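Local atomic coordinates of glutamate--tRNA ligase (Methanothermobacter thermautotrophicus, PDB entry 3AII), a protein that attaches glutamate to tRNA in two steps, first activating the amino acid with ATP as Glu-AMP and then passing it to the acceptor end of the tRNA. Residues A[195-198]-A[199-203]; A[207-210]-A[211-215]. All blocks are in the same frame, centred on the assembly; numbering follows the deposited sequence.

Contact 1 of 2, residues A[195-198]-A[199-203]; sequences PEEF and RELKN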
ATOM      1  N   PRO A 195     -18.202 -15.618 -29.688  1.00 25.76           N
ATOM      2  CA  PRO A 195     -16.811 -15.655 -29.229  1.00 27.07           C
ATOM      3  C   PRO A 195     -16.071 -16.980 -29.459  1.00 29.07           C
ATOM      4  O   PRO A 195     -14.906 -16.933 -29.838  1.00 28.87           O
ATOM      5  CB  PRO A 195     -16.933 -15.336 -27.741  1.00 29.31           C
ATOM      6  CG  PRO A 195     -18.126 -14.419 -27.677  1.00 31.23           C
ATOM      7  CD  PRO A 195     -19.082 -14.924 -28.727  1.00 30.33           C
ATOM      8  N   GLU A 196     -16.709 -18.126 -29.232  1.00 29.68           N
ATOM      9  CA  GLU A 196     -16.013 -19.408 -29.406  1.00 28.39           C
ATOM     10  C   GLU A 196     -15.747 -19.733 -30.873  1.00 28.97           C
ATOM     11  O   GLU A 196     -14.726 -20.341 -31.214  1.00 31.90           O
ATOM     12  CB  GLU A 196     -16.781 -20.556 -28.740  1.00 29.88           C
ATOM     13  CG  GLU A 196     -16.789 -20.489 -27.226  1.00 25.92           C
ATOM     14  CD  GLU A 196     -15.393 -20.483 -26.636  1.00 35.71           C
ATOM     15  OE1 GLU A 196     -15.202 -19.824 -25.598  1.00 32.68           O
ATOM     16  OE2 GLU A 196     -14.486 -21.118 -27.215  1.00 48.68           O
ATOM     17  N   GLU A 197     -16.668 -19.332 -31.742  1.00 29.99           N
ATOM     18  CA  GLU A 197     -16.480 -19.536 -33.170  1.00 28.59           C
ATOM     19  C   GLU A 197     -15.371 -18.621 -33.687  1.00 40.10           C
ATOM     20  O   GLU A 197     -14.550 -19.030 -34.512  1.00 30.45           O
ATOM     21  CB  GLU A 197     -17.782 -19.301 -33.936  1.00 32.19           C
ATOM     22  CG  GLU A 197     -17.934 -20.202 -35.158  1.00 62.57           C
ATOM     23  CD  GLU A 197     -18.218 -19.430 -36.432  1.00 80.28           C
ATOM     24  OE1 GLU A 197     -19.235 -18.703 -36.477  1.00 90.57           O
ATOM     25  OE2 GLU A 197     -17.428 -19.556 -37.393  1.00 62.77           O
ATOM     26  N   PHE A 198     -15.338 -17.387 -33.188  1.00 28.90           N
ATOM     27  CA  PHE A 198     -14.257 -16.474 -33.533  1.00 28.34           C
ATOM     28  C   PHE A 198     -12.913 -17.018 -33.070  1.00 32.50           C
ATOM     29  O   PHE A 198     -11.913 -16.939 -33.786  1.00 28.90           O
ATOM     30  CB  PHE A 198     -14.471 -15.077 -32.926  1.00 28.33           C
ATOM     31  CG  PHE A 198     -13.403 -14.100 -33.316  1.00 32.20           C
ATOM     32  CD1 PHE A 198     -12.280 -13.927 -32.525  1.00 25.86           C
ATOM     33  CD2 PHE A 198     -13.499 -13.394 -34.503  1.00 29.26           C
ATOM     34  CE1 PHE A 198     -11.277 -13.055 -32.901  1.00 32.29           C
ATOM     35  CE2 PHE A 198     -12.496 -12.518 -34.884  1.00 25.13           C
ATOM     36  CZ  PHE A 198     -11.391 -12.346 -34.079  1.00 25.32           C
ATOM     37  N   ARG A 199     -12.883 -17.560 -31.856  1.00 27.95           N
ATOM     38  CA  ARG A 199     -11.640 -18.062 -31.287  1.00 30.53           C
ATOM     39  C   ARG A 199     -11.076 -19.202 -32.130  1.00 29.11           C
ATOM     40  O   ARG A 199      -9.865 -19.287 -32.350  1.00 31.29           O
ATOM     41  CB  ARG A 199     -11.868 -18.526 -29.844  1.00 37.68           C
ATOM     42  CG  ARG A 199     -10.621 -19.044 -29.148  1.00 38.82           C
ATOM     43  CD  ARG A 199     -10.939 -19.502 -27.736  1.00 52.75           C
ATOM     44  NE  ARG A 199      -9.776 -20.093 -27.082  1.00 73.89           N
ATOM     45  CZ  ARG A 199      -9.748 -20.463 -25.807  1.00 91.30           C
ATOM     46  NH1 ARG A 199     -10.820 -20.298 -25.046  1.00 77.69           N
ATOM     47  NH2 ARG A 199      -8.647 -20.995 -25.292  1.00 91.50           N
ATOM     48  N   GLU A 200     -11.959 -20.072 -32.607  1.00 29.03           N
ATOM     49  CA  GLU A 200     -11.538 -21.207 -33.422  1.00 40.14           C
ATOM     50  C   GLU A 200     -10.863 -20.730 -34.712  1.00 49.19           C
ATOM     51  O   GLU A 200      -9.846 -21.282 -35.136  1.00 37.00           O
ATOM     52  CB  GLU A 200     -12.737 -22.102 -33.737  1.00 43.64           C
ATOM     53  CG  GLU A 200     -12.370 -23.479 -34.259  1.00 68.53           C
ATOM     54  CD  GLU A 200     -13.589 -24.331 -34.547  1.00 87.38           C
ATOM     55  OE1 GLU A 200     -14.586 -23.785 -35.068  1.00 78.35           O
ATOM     56  OE2 GLU A 200     -13.552 -25.545 -34.255  1.00 90.46           O
ATOM     57  N   LEU A 201     -11.430 -19.696 -35.325  1.00 36.77           N
ATOM     58  CA  LEU A 201     -10.857 -19.119 -36.540  1.00 28.68           C
ATOM     59  C   LEU A 201      -9.528 -18.457 -36.219  1.00 33.96           C
ATOM     60  O   LEU A 201      -8.521 -18.694 -36.892  1.00 32.94           O
ATOM     61  CB  LEU A 201     -11.814 -18.096 -37.154  1.00 29.07           C
ATOM     62  CG  LEU A 201     -13.087 -18.634 -37.804  1.00 39.38           C
ATOM     63  CD1 LEU A 201     -14.006 -17.489 -38.212  1.00 35.70           C
ATOM     64  CD2 LEU A 201     -12.745 -19.515 -39.008  1.00 35.20           C
ATOM     65  N   LYS A 202      -9.536 -17.630 -35.177  1.00 29.43           N
ATOM     66  CA  LYS A 202      -8.359 -16.884 -34.753  1.00 27.18           C
ATOM     67  C   LYS A 202      -7.159 -17.790 -34.489  1.00 31.95           C
ATOM     68  O   LYS A 202      -6.044 -17.487 -34.901  1.00 35.02           O
ATOM     69  CB  LYS A 202      -8.679 -16.095 -33.480  1.00 29.88           C
ATOM     70  CG  LYS A 202      -7.598 -15.112 -33.063  1.00 33.82           C
ATOM     71  CD  LYS A 202      -7.856 -14.570 -31.658  1.00 35.87           C
ATOM     72  CE  LYS A 202      -7.488 -15.595 -30.588  1.00 33.84           C
ATOM     73  NZ  LYS A 202      -7.720 -15.078 -29.211  1.00 25.70           N
ATOM     74  N   ASN A 203      -7.391 -18.896 -33.785  1.00 32.96           N
ATOM     75  CA  ASN A 203      -6.309 -19.803 -33.403  1.00 41.88           C
ATOM     76  C   ASN A 203      -5.692 -20.525 -34.592  1.00 48.63           C
ATOM     77  O   ASN A 203      -4.582 -21.052 -34.498  1.00 49.30           O
ATOM     78  CB  ASN A 203      -6.786 -20.821 -32.363  1.00 34.65           C
ATOM     79  CG  ASN A 203      -6.968 -20.212 -30.991  1.00 38.03           C
ATOM     80  OD1 ASN A 203      -7.834 -20.634 -30.223  1.00 55.07           O
ATOM     81  ND2 ASN A 203      -6.152 -19.208 -30.672  1.00 39.57           N
TER
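F198, the one buried residue of this short helix, meets K202 one turn further on. Turned away from its own N (chi1 -177°), CG of F198 stands beside the carbonyl carbon, on the side where K202 follows. CE1 of the ring lies 3.9 Å from CD of K202, and the two side chains cross obliquely. K202 can be followed outward: CB rests 3.4 Å from O of F198 and also touches CE1, CD takes up the ring contact, and a bend at chi3 turns the chain beyond it, where NZ makes a weak hydrogen bond to the carbonyl of P246. The backbone beneath is regular, with i to i+4 bonds from R199, E200, L201 and K202 back to P195, E196, E197 and F198; that from K202 N to F198 O is 2.8 Å long and nearly straight at 168°.

The side bearing E196 and R199 is charged. These two run side by side, OE2 of E196 lying 3.9 Å from CD of R199 but 4.3 Å from its NH1, beyond a salt bridge, with the carboxylate and guanidinium planes 48° apart. L201, by contrast, is apolar and flanks the aromatic side; a similar alignment brings OE2 of E197 to 4.1 Å from its CD1.

Outside the helix, F198 packs on Y189, C191, C193 and C208 and forms a cation-pi pair with R236. The arrangement is that of a short surface helix that sets one aromatic residue, F198, against the four-cysteine zinc site in the catalytic domain of this class I synthetase.

Contact 2 of 2, residues A[207-210]-A[211-215]; sequences ACHC and RSLGF. With ZN (zinc ion), chain D.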
ATOM      1  N   ALA A 207      -9.441 -15.358 -40.853  1.00 41.19           N
ATOM      2  CA  ALA A 207     -10.254 -14.174 -40.590  1.00 31.23           C
ATOM      3  C   ALA A 207     -11.744 -14.485 -40.604  1.00 45.94           C
ATOM      4  O   ALA A 207     -12.214 -15.311 -41.389  1.00 37.55           O
ATOM      5  CB  ALA A 207      -9.936 -13.083 -41.596  1.00 38.55           C
ATOM      6  N   CYS A 208     -12.486 -13.820 -39.725  1.00 35.08           N
ATOM      7  CA  CYS A 208     -13.935 -13.902 -39.760  1.00 33.57           C
ATOM      8  C   CYS A 208     -14.424 -12.950 -40.840  1.00 42.88           C
ATOM      9  O   CYS A 208     -13.652 -12.150 -41.373  1.00 29.43           O
ATOM     10  CB  CYS A 208     -14.547 -13.543 -38.400  1.00 29.86           C
ATOM     11  SG  CYS A 208     -14.434 -11.779 -37.974  1.00 26.81           S
ATOM     12  N   HIS A 209     -15.706 -13.041 -41.163  1.00 25.66           N
ATOM     13  CA  HIS A 209     -16.298 -12.176 -42.175  1.00 28.90           C
ATOM     14  C   HIS A 209     -16.220 -10.695 -41.798  1.00 28.26           C
ATOM     15  O   HIS A 209     -16.067  -9.835 -42.662  1.00 31.07           O
ATOM     16  CB  HIS A 209     -17.752 -12.588 -42.427  1.00 28.95           C
ATOM     17  CG  HIS A 209     -18.526 -11.602 -43.242  1.00 32.48           C
ATOM     18  ND1 HIS A 209     -18.308 -11.419 -44.591  1.00 39.75           N
ATOM     19  CD2 HIS A 209     -19.519 -10.749 -42.901  1.00 32.35           C
ATOM     20  CE1 HIS A 209     -19.132 -10.492 -45.045  1.00 38.59           C
ATOM     21  NE2 HIS A 209     -19.876 -10.067 -44.040  1.00 53.67           N
ATOM     22  N   CYS A 210     -16.322 -10.406 -40.502  1.00 30.51           N
ATOM     23  CA  CYS A 210     -16.390  -9.028 -40.027  1.00 23.12           C
ATOM     24  C   CYS A 210     -15.118  -8.268 -40.407  1.00 21.91           C
ATOM     25  O   CYS A 210     -15.141  -7.052 -40.623  1.00 25.61           O
ATOM     26  CB  CYS A 210     -16.553  -9.001 -38.503  1.00 27.11           C
ATOM     27  SG  CYS A 210     -17.840 -10.111 -37.847  1.00 26.85           S
ATOM     28  N   ARG A 211     -14.012  -8.997 -40.465  1.00 20.73           N
ATOM     29  CA  ARG A 211     -12.705  -8.395 -40.699  1.00 24.71           C
ATOM     30  C   ARG A 211     -12.587  -7.807 -42.100  1.00 33.50           C
ATOM     31  O   ARG A 211     -11.682  -7.017 -42.366  1.00 26.90           O
ATOM     32  CB  ARG A 211     -11.598  -9.424 -40.478  1.00 26.66           C
ATOM     33  CG  ARG A 211     -10.260  -8.818 -40.085  1.00 23.45           C
ATOM     34  CD  ARG A 211      -9.175  -9.880 -40.054  1.00 27.96           C
ATOM     35  NE  ARG A 211      -8.058  -9.522 -39.180  1.00 24.55           N
ATOM     36  CZ  ARG A 211      -6.923  -8.960 -39.589  1.00 27.85           C
ATOM     37  NH1 ARG A 211      -6.738  -8.674 -40.875  1.00 31.13           N
ATOM     38  NH2 ARG A 211      -5.967  -8.688 -38.710  1.00 27.62           N
ATOM     39  N   SER A 212     -13.503  -8.187 -42.990  1.00 28.49           N
ATOM     40  CA  SER A 212     -13.458  -7.717 -44.373  1.00 24.91           C
ATOM     41  C   SER A 212     -14.381  -6.530 -44.641  1.00 30.22           C
ATOM     42  O   SER A 212     -14.389  -5.987 -45.750  1.00 29.09           O
ATOM     43  CB  SER A 212     -13.800  -8.859 -45.342  1.00 33.91           C
ATOM     44  OG  SER A 212     -15.169  -9.222 -45.238  1.00 31.38           O
ATOM     45  N   LEU A 213     -15.169  -6.135 -43.645  1.00 25.19           N
ATOM     46  CA  LEU A 213     -16.107  -5.027 -43.829  1.00 21.97           C
ATOM     47  C   LEU A 213     -15.378  -3.717 -44.091  1.00 24.84           C
ATOM     48  O   LEU A 213     -14.251  -3.511 -43.621  1.00 28.68           O
ATOM     49  CB  LEU A 213     -17.017  -4.862 -42.603  1.00 25.70           C
ATOM     50  CG  LEU A 213     -17.865  -6.078 -42.232  1.00 36.71           C
ATOM     51  CD1 LEU A 213     -18.658  -5.793 -40.967  1.00 42.39           C
ATOM     52  CD2 LEU A 213     -18.790  -6.440 -43.376  1.00 36.57           C
ATOM     53  N   GLY A 214     -16.033  -2.829 -44.827  1.00 25.70           N
ATOM     54  CA  GLY A 214     -15.501  -1.507 -45.086  1.00 26.46           C
ATOM     55  C   GLY A 214     -15.833  -0.501 -43.997  1.00 25.72           C
ATOM     56  O   GLY A 214     -16.519  -0.810 -43.021  1.00 24.39           O
ATOM     57  N   PHE A 215     -15.346   0.720 -44.174  1.00 20.54           N
ATOM     58  CA  PHE A 215     -15.521   1.779 -43.187  1.00 20.85           C
ATOM     59  C   PHE A 215     -16.983   2.001 -42.781  1.00 25.29           C
ATOM     60  O   PHE A 215     -17.334   1.908 -41.602  1.00 23.64           O
ATOM     61  CB  PHE A 215     -14.908   3.072 -43.731  1.00 19.87           C
ATOM     62  CG  PHE A 215     -15.256   4.301 -42.945  1.00 24.51           C
ATOM     63  CD1 PHE A 215     -14.987   4.379 -41.591  1.00 29.54           C
ATOM     64  CD2 PHE A 215     -15.820   5.401 -43.575  1.00 28.53           C
ATOM     65  CE1 PHE A 215     -15.297   5.519 -40.878  1.00 29.74           C
ATOM     66  CE2 PHE A 215     -16.129   6.537 -42.870  1.00 28.35           C
ATOM     67  CZ  PHE A 215     -15.869   6.599 -41.515  1.00 28.35           C
TER
HETATM   68 ZN    ZN D1001     -16.437 -11.574 -36.618  1.00 27.33          ZN
HETATM   69  O   HOH W   1     -13.399  -4.779 -41.289  1.00 24.33           O
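The second cysteine pair of a four-cysteine zinc site sits in this tight turn: SG of C208 and SG of C210 each bind the zinc ion at 2.4 Å, and C191 and C193 complete the set. From C210 the chain curls through a short 3-10 turn. O of H209 is gripped twice by S212, by its N and, at 2.8 Å in the carbonyl plane, by OG; chi1 of 69° folds that hydroxyl back over its own backbone. L213 N reaches O of C210 at 3.2 Å from above the carbonyl plane, and a water bridges the same oxygen to O of L213.

CG of L213 lies 3.3 Å from O of C210, while CD2 meets NE2 of H209 at 3.8 Å, the two side chains crossing at about a right angle. With CG and CD2 removed, as by an alanine here, the H209 ring would lose its leucine neighbour and is likely to be freer to turn. On the far side of the turn, CD of R211 packs on CB of A207 at 3.6 Å, and NE of R211 forms a salt bridge with D250. With four cysteine sulfurs as ligands the zinc is probably structural, and its positive charge would partly offset that of the cysteine thiolates.

How the contacts relate
Both contacts lie at the periphery of the catalytic domain, 195-203 coming before 207-215 in the chain, and they meet beside the zinc: CE2 of F198 packs 3.7 Å from SG of C208, and CD1 of L201 lies 3.9 Å from CA of C208. Contact 1 is a surface contact with one buried residue, F198; contact 2 is partly buried, its two metal-binding cysteines being the enclosed residues. Regular i to i+4 backbone bonds shape the helix, whereas the loop combines metal coordination, i to i+3 backbone bonds and a bridging water. Strand 188-191 borders both, since Y189 touches F198 as well as C208, C210 and R211.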